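Local coordinates for protein endoglucanase E (Clostridium thermocellum, PDB 2WAO) that is an endoglucanase whose family 2 carbohydrate esterase domain probably deacetylates plant cell-wall polysaccharides and also binds cello-oligosaccharides in its active site, at residues N33-I47 and K77-L91. Numbering follows the deposited sequence. Where two conformers were deposited one is given.
Sequences NVELNFYGTEASVTI and KLVSGLAEGAHHLVL
Ala43 O takes two backbone donors, Leu78 N at 2.7 Å and, weakly, Val79 N at 3.3 Å; two consecutive residues facing one define a classic beta bulge, which shifts the register by one before Ser44 meets Lys77. In the other strand pair, 33-40 with 85-91, the short axes run antiparallel at 151° and bonds such as His87 N to Phe38 O (2.7 Å) recur at alternate residues from Val34 to Gly40. On the face carrying Glu35, Asn37 and His88, His88 NE2 donates to the anti lone pair of Glu35 OE2 at 2.8 Å; OE2 lies in the imidazole plane, with the carboxylate turned 70° from it, and Asn14 holds OE1. On the face of Phe38 and His87, Phe38 CG stands between its backbone N and carbonyl carbon (chi1 69°), setting the ring between His87 CB, 3.9 Å from its centroid, and Ala43 CB. His87 donates from NE2 to Ala83 O (2.7 Å), while ND1 is hydrogen-bonded to Asp60, fixing the ring's rotation. Val45 CG1 packs on Leu78 CD2 (3.7 Å) within its own sheet and on Leu91 CD2 of the facing one, in a galactose-binding-like beta sandwich to whose interior Phe55, Phe67 and Phe107 of neighbouring strands also contribute.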
loop_
_atom_site.group_PDB
_atom_site.type_symbol
_atom_site.label_atom_id
_atom_site.label_comp_id
_atom_site.label_asym_id
_atom_site.label_seq_id
_atom_site.Cartn_x
_atom_site.Cartn_y
_atom_site.Cartn_z
ATOM N N ASN A 33 -7.825 -5.019 -3.195
ATOM C CA ASN A 33 -8.557 -5.029 -4.454
ATOM C C ASN A 33 -9.177 -6.373 -4.762
ATOM O O ASN A 33 -8.706 -7.401 -4.261
ATOM C CB ASN A 33 -7.716 -4.511 -5.648
ATOM C CG ASN A 33 -6.545 -5.389 -5.960
ATOM O OD1 ASN A 33 -6.636 -6.299 -6.815
ATOM N ND2 ASN A 33 -5.425 -5.142 -5.271
ATOM N N VAL A 34 -10.287 -6.313 -5.496
ATOM C CA VAL A 34 -11.068 -7.491 -5.852
ATOM C C VAL A 34 -10.878 -7.624 -7.360
ATOM O O VAL A 34 -10.974 -6.644 -8.112
ATOM C CB VAL A 34 -12.580 -7.275 -5.514
ATOM C CG1 VAL A 34 -13.374 -8.492 -5.896
ATOM C CG2 VAL A 34 -12.760 -6.975 -3.988
ATOM N N GLU A 35 -10.594 -8.822 -7.838
ATOM C CA GLU A 35 -10.336 -8.974 -9.252
ATOM C C GLU A 35 -11.139 -10.177 -9.806
ATOM O O GLU A 35 -11.213 -11.233 -9.179
ATOM C CB GLU A 35 -8.831 -9.114 -9.456
ATOM C CG GLU A 35 -8.409 -9.480 -10.830
ATOM C CD GLU A 35 -6.895 -9.716 -10.932
ATOM O OE1 GLU A 35 -6.233 -9.922 -9.872
ATOM O OE2 GLU A 35 -6.387 -9.750 -12.083
ATOM N N LEU A 36 -11.772 -9.979 -10.948
ATOM C CA LEU A 36 -12.648 -11.029 -11.505
ATOM C C LEU A 36 -12.799 -10.869 -13.011
ATOM O O LEU A 36 -12.508 -9.817 -13.549
ATOM C CB LEU A 36 -14.015 -11.004 -10.786
ATOM C CG LEU A 36 -14.847 -9.698 -10.893
ATOM C CD1 LEU A 36 -15.500 -9.573 -12.290
ATOM C CD2 LEU A 36 -15.912 -9.675 -9.815
ATOM N N ASN A 37 -13.251 -11.931 -13.670
ATOM C CA ASN A 37 -13.693 -11.888 -15.049
ATOM C C ASN A 37 -15.208 -12.047 -15.120
ATOM O O ASN A 37 -15.780 -12.817 -14.359
ATOM C CB ASN A 37 -13.043 -13.029 -15.846
ATOM C CG ASN A 37 -11.525 -12.857 -15.993
ATOM O OD1 ASN A 37 -11.039 -11.830 -16.480
ATOM N ND2 ASN A 37 -10.788 -13.864 -15.572
ATOM N N PHE A 38 -15.862 -11.277 -15.981
ATOM C CA PHE A 38 -17.300 -11.441 -16.163
ATOM C C PHE A 38 -17.642 -11.416 -17.641
ATOM O O PHE A 38 -16.895 -10.858 -18.472
ATOM C CB PHE A 38 -18.127 -10.407 -15.381
ATOM C CG PHE A 38 -18.015 -9.008 -15.906
ATOM C CD1 PHE A 38 -19.004 -8.478 -16.757
ATOM C CD2 PHE A 38 -16.943 -8.202 -15.530
ATOM C CE1 PHE A 38 -18.912 -7.156 -17.273
ATOM C CE2 PHE A 38 -16.852 -6.869 -16.020
ATOM C CZ PHE A 38 -17.863 -6.350 -16.911
ATOM N N TYR A 39 -18.776 -12.022 -17.947
ATOM C CA TYR A 39 -19.340 -11.981 -19.286
ATOM C C TYR A 39 -20.544 -11.050 -19.231
ATOM O O TYR A 39 -21.410 -11.199 -18.387
ATOM C CB TYR A 39 -19.797 -13.371 -19.754
ATOM C CG TYR A 39 -20.186 -13.362 -21.223
ATOM C CD1 TYR A 39 -19.253 -13.672 -22.205
ATOM C CD2 TYR A 39 -21.463 -12.972 -21.622
ATOM C CE1 TYR A 39 -19.593 -13.637 -23.572
ATOM C CE2 TYR A 39 -21.818 -12.930 -22.993
ATOM C CZ TYR A 39 -20.866 -13.261 -23.949
ATOM O OH TYR A 39 -21.180 -13.226 -25.296
ATOM N N GLY A 40 -20.581 -10.074 -20.114
ATOM C CA GLY A 40 -21.797 -9.237 -20.227
ATOM C C GLY A 40 -21.463 -7.853 -20.737
ATOM O O GLY A 40 -20.499 -7.693 -21.499
ATOM N N THR A 41 -22.268 -6.880 -20.322
ATOM C CA THR A 41 -22.111 -5.503 -20.797
ATOM C C THR A 41 -21.911 -4.514 -19.646
ATOM O O THR A 41 -21.590 -3.355 -19.875
ATOM C CB THR A 41 -23.361 -5.041 -21.604
ATOM O OG1 THR A 41 -24.493 -4.969 -20.715
ATOM C CG2 THR A 41 -23.631 -6.000 -22.763
ATOM N N GLU A 42 -22.144 -4.976 -18.424
ATOM C CA GLU A 42 -22.172 -4.115 -17.239
ATOM C C GLU A 42 -21.806 -4.888 -15.974
ATOM O O GLU A 42 -21.899 -6.118 -15.937
ATOM C CB GLU A 42 -23.565 -3.512 -17.050
ATOM C CG GLU A 42 -24.625 -4.590 -16.792
ATOM C CD GLU A 42 -26.011 -4.012 -16.585
ATOM O OE1 GLU A 42 -26.222 -3.290 -15.600
ATOM O OE2 GLU A 42 -26.899 -4.296 -17.405
ATOM N N ALA A 43 -21.419 -4.136 -14.950
ATOM C CA ALA A 43 -21.145 -4.675 -13.646
ATOM C C ALA A 43 -21.465 -3.674 -12.558
ATOM O O ALA A 43 -21.161 -2.477 -12.682
ATOM C CB ALA A 43 -19.697 -5.077 -13.557
ATOM N N SER A 44 -22.032 -4.191 -11.479
ATOM C CA SER A 44 -22.410 -3.409 -10.312
ATOM C C SER A 44 -21.859 -4.107 -9.065
ATOM O O SER A 44 -21.617 -5.310 -9.082
ATOM C CB SER A 44 -23.938 -3.281 -10.216
ATOM O OG SER A 44 -24.472 -2.461 -11.250
ATOM N N VAL A 45 -21.700 -3.360 -7.980
ATOM C CA VAL A 45 -21.226 -3.917 -6.719
ATOM C C VAL A 45 -21.938 -3.207 -5.569
ATOM O O VAL A 45 -22.263 -2.027 -5.686
ATOM C CB VAL A 45 -19.651 -3.764 -6.584
ATOM C CG1 VAL A 45 -19.246 -2.304 -6.482
ATOM C CG2 VAL A 45 -19.098 -4.560 -5.366
ATOM N N THR A 46 -22.184 -3.928 -4.481
ATOM C CA THR A 46 -22.650 -3.306 -3.256
ATOM C C THR A 46 -21.500 -3.255 -2.264
ATOM O O THR A 46 -20.845 -4.275 -1.986
ATOM C CB THR A 46 -23.842 -4.090 -2.660
ATOM O OG1 THR A 46 -24.877 -4.170 -3.662
ATOM C CG2 THR A 46 -24.390 -3.383 -1.425
ATOM N N ILE A 47 -21.252 -2.045 -1.762
ATOM C CA ILE A 47 -20.138 -1.775 -0.857
ATOM C C ILE A 47 -20.651 -1.127 0.422
ATOM O O ILE A 47 -21.394 -0.121 0.358
ATOM C CB ILE A 47 -19.134 -0.793 -1.511
ATOM C CG1 ILE A 47 -18.399 -1.514 -2.663
ATOM C CG2 ILE A 47 -18.133 -0.246 -0.420
ATOM C CD1 ILE A 47 -17.752 -0.570 -3.694
ATOM N N LYS A 77 -23.171 1.235 -9.839
ATOM C CA LYS A 77 -22.888 0.689 -11.182
ATOM C C LYS A 77 -21.451 1.011 -11.571
ATOM O O LYS A 77 -21.099 2.187 -11.784
ATOM C CB LYS A 77 -23.879 1.234 -12.227
ATOM C CG LYS A 77 -23.530 0.911 -13.688
ATOM C CD LYS A 77 -23.865 -0.528 -14.037
ATOM C CE LYS A 77 -25.359 -0.817 -13.854
ATOM N NZ LYS A 77 -26.141 -0.136 -14.920
ATOM N N LEU A 78 -20.613 -0.024 -11.669
ATOM C CA LEU A 78 -19.196 0.174 -11.963
ATOM C C LEU A 78 -18.902 0.571 -13.391
ATOM O O LEU A 78 -18.037 1.417 -13.641
ATOM C CB LEU A 78 -18.359 -1.061 -11.591
ATOM C CG LEU A 78 -18.312 -1.448 -10.098
ATOM C CD1 LEU A 78 -17.447 -2.702 -10.019
ATOM C CD2 LEU A 78 -17.767 -0.259 -9.203
ATOM N N VAL A 79 -19.595 -0.043 -14.346
ATOM C CA VAL A 79 -19.326 0.197 -15.742
ATOM C C VAL A 79 -20.558 -0.314 -16.469
ATOM O O VAL A 79 -21.229 -1.212 -15.988
ATOM C CB VAL A 79 -18.049 -0.586 -16.221
ATOM C CG1 VAL A 79 -18.246 -2.146 -16.117
ATOM C CG2 VAL A 79 -17.648 -0.159 -17.619
ATOM N N SER A 80 -20.844 0.270 -17.624
ATOM C CA SER A 80 -21.978 -0.191 -18.423
ATOM C C SER A 80 -21.790 0.191 -19.884
ATOM O O SER A 80 -20.858 0.927 -20.245
ATOM C CB SER A 80 -23.297 0.349 -17.876
ATOM O OG SER A 80 -23.279 1.773 -17.853
ATOM N N GLY A 81 -22.622 -0.398 -20.737
ATOM C CA GLY A 81 -22.604 -0.071 -22.151
ATOM C C GLY A 81 -21.437 -0.664 -22.884
ATOM O O GLY A 81 -21.104 -0.197 -23.966
ATOM N N LEU A 82 -20.802 -1.688 -22.306
ATOM C CA LEU A 82 -19.673 -2.372 -22.955
ATOM C C LEU A 82 -20.174 -3.306 -24.044
ATOM O O LEU A 82 -21.291 -3.825 -23.951
ATOM C CB LEU A 82 -18.853 -3.199 -21.942
ATOM C CG LEU A 82 -18.323 -2.493 -20.688
ATOM C CD1 LEU A 82 -17.807 -3.528 -19.686
ATOM C CD2 LEU A 82 -17.192 -1.462 -21.036
ATOM N N ALA A 83 -19.327 -3.539 -25.045
ATOM C CA ALA A 83 -19.566 -4.609 -26.029
ATOM C C ALA A 83 -19.729 -5.907 -25.259
ATOM O O ALA A 83 -18.906 -6.239 -24.399
ATOM C CB ALA A 83 -18.395 -4.719 -27.019
ATOM N N GLU A 84 -20.807 -6.630 -25.548
ATOM C CA GLU A 84 -21.057 -7.894 -24.895
ATOM C C GLU A 84 -19.890 -8.847 -25.128
ATOM O O GLU A 84 -19.505 -9.082 -26.262
ATOM C CB GLU A 84 -22.349 -8.495 -25.429
ATOM C CG GLU A 84 -22.811 -9.704 -24.664
ATOM C CD GLU A 84 -24.069 -10.281 -25.259
ATOM O OE1 GLU A 84 -24.929 -9.469 -25.704
ATOM O OE2 GLU A 84 -24.186 -11.527 -25.287
ATOM N N GLY A 85 -19.331 -9.401 -24.054
ATOM C CA GLY A 85 -18.201 -10.288 -24.167
ATOM C C GLY A 85 -17.588 -10.498 -22.809
ATOM O O GLY A 85 -18.139 -10.076 -21.803
ATOM N N ALA A 86 -16.447 -11.176 -22.784
ATOM C CA ALA A 86 -15.739 -11.416 -21.515
ATOM C C ALA A 86 -14.935 -10.155 -21.187
ATOM O O ALA A 86 -14.289 -9.567 -22.071
ATOM C CB ALA A 86 -14.841 -12.646 -21.629
ATOM N N HIS A 87 -14.984 -9.732 -19.934
ATOM C CA HIS A 87 -14.253 -8.513 -19.500
ATOM C C HIS A 87 -13.480 -8.798 -18.216
ATOM O O HIS A 87 -13.910 -9.614 -17.408
ATOM C CB HIS A 87 -15.247 -7.374 -19.260
ATOM C CG HIS A 87 -16.038 -7.015 -20.475
ATOM N ND1 HIS A 87 -15.480 -6.352 -21.543
ATOM C CD2 HIS A 87 -17.324 -7.273 -20.819
ATOM C CE1 HIS A 87 -16.394 -6.200 -22.494
ATOM N NE2 HIS A 87 -17.518 -6.756 -22.082
ATOM N N HIS A 88 -12.354 -8.103 -18.032
ATOM C CA HIS A 88 -11.560 -8.218 -16.807
ATOM C C HIS A 88 -11.808 -6.979 -15.930
ATOM O O HIS A 88 -11.722 -5.859 -16.427
ATOM C CB HIS A 88 -10.091 -8.334 -17.174
ATOM C CG HIS A 88 -9.177 -8.393 -15.998
ATOM N ND1 HIS A 88 -8.301 -7.371 -15.689
ATOM C CD2 HIS A 88 -9.004 -9.342 -15.048
ATOM C CE1 HIS A 88 -7.615 -7.701 -14.608
ATOM N NE2 HIS A 88 -8.026 -8.887 -14.198
ATOM N N LEU A 89 -12.081 -7.190 -14.644
ATOM C CA LEU A 89 -12.382 -6.104 -13.708
ATOM C C LEU A 89 -11.464 -6.151 -12.500
ATOM O O LEU A 89 -11.286 -7.207 -11.906
ATOM C CB LEU A 89 -13.812 -6.205 -13.223
ATOM C CG LEU A 89 -14.288 -5.368 -12.042
ATOM C CD1 LEU A 89 -14.234 -3.864 -12.422
ATOM C CD2 LEU A 89 -15.734 -5.797 -11.613
ATOM N N VAL A 90 -10.883 -5.003 -12.155
ATOM C CA VAL A 90 -10.220 -4.867 -10.857
ATOM C C VAL A 90 -10.971 -3.746 -10.116
ATOM O O VAL A 90 -11.214 -2.672 -10.705
ATOM C CB VAL A 90 -8.742 -4.485 -11.008
ATOM C CG1 VAL A 90 -8.149 -4.129 -9.646
ATOM C CG2 VAL A 90 -7.958 -5.589 -11.702
ATOM N N LEU A 91 -11.388 -4.011 -8.877
ATOM C CA LEU A 91 -12.005 -2.955 -8.037
ATOM C C LEU A 91 -11.012 -2.596 -6.915
ATOM O O LEU A 91 -10.699 -3.439 -6.067
ATOM C CB LEU A 91 -13.366 -3.433 -7.490
ATOM C CG LEU A 91 -14.099 -2.488 -6.549
ATOM C CD1 LEU A 91 -14.360 -1.113 -7.215
ATOM C CD2 LEU A 91 -15.426 -3.112 -6.039
HETATM O O HOH W 1 -25.094 -2.310 -20.008
#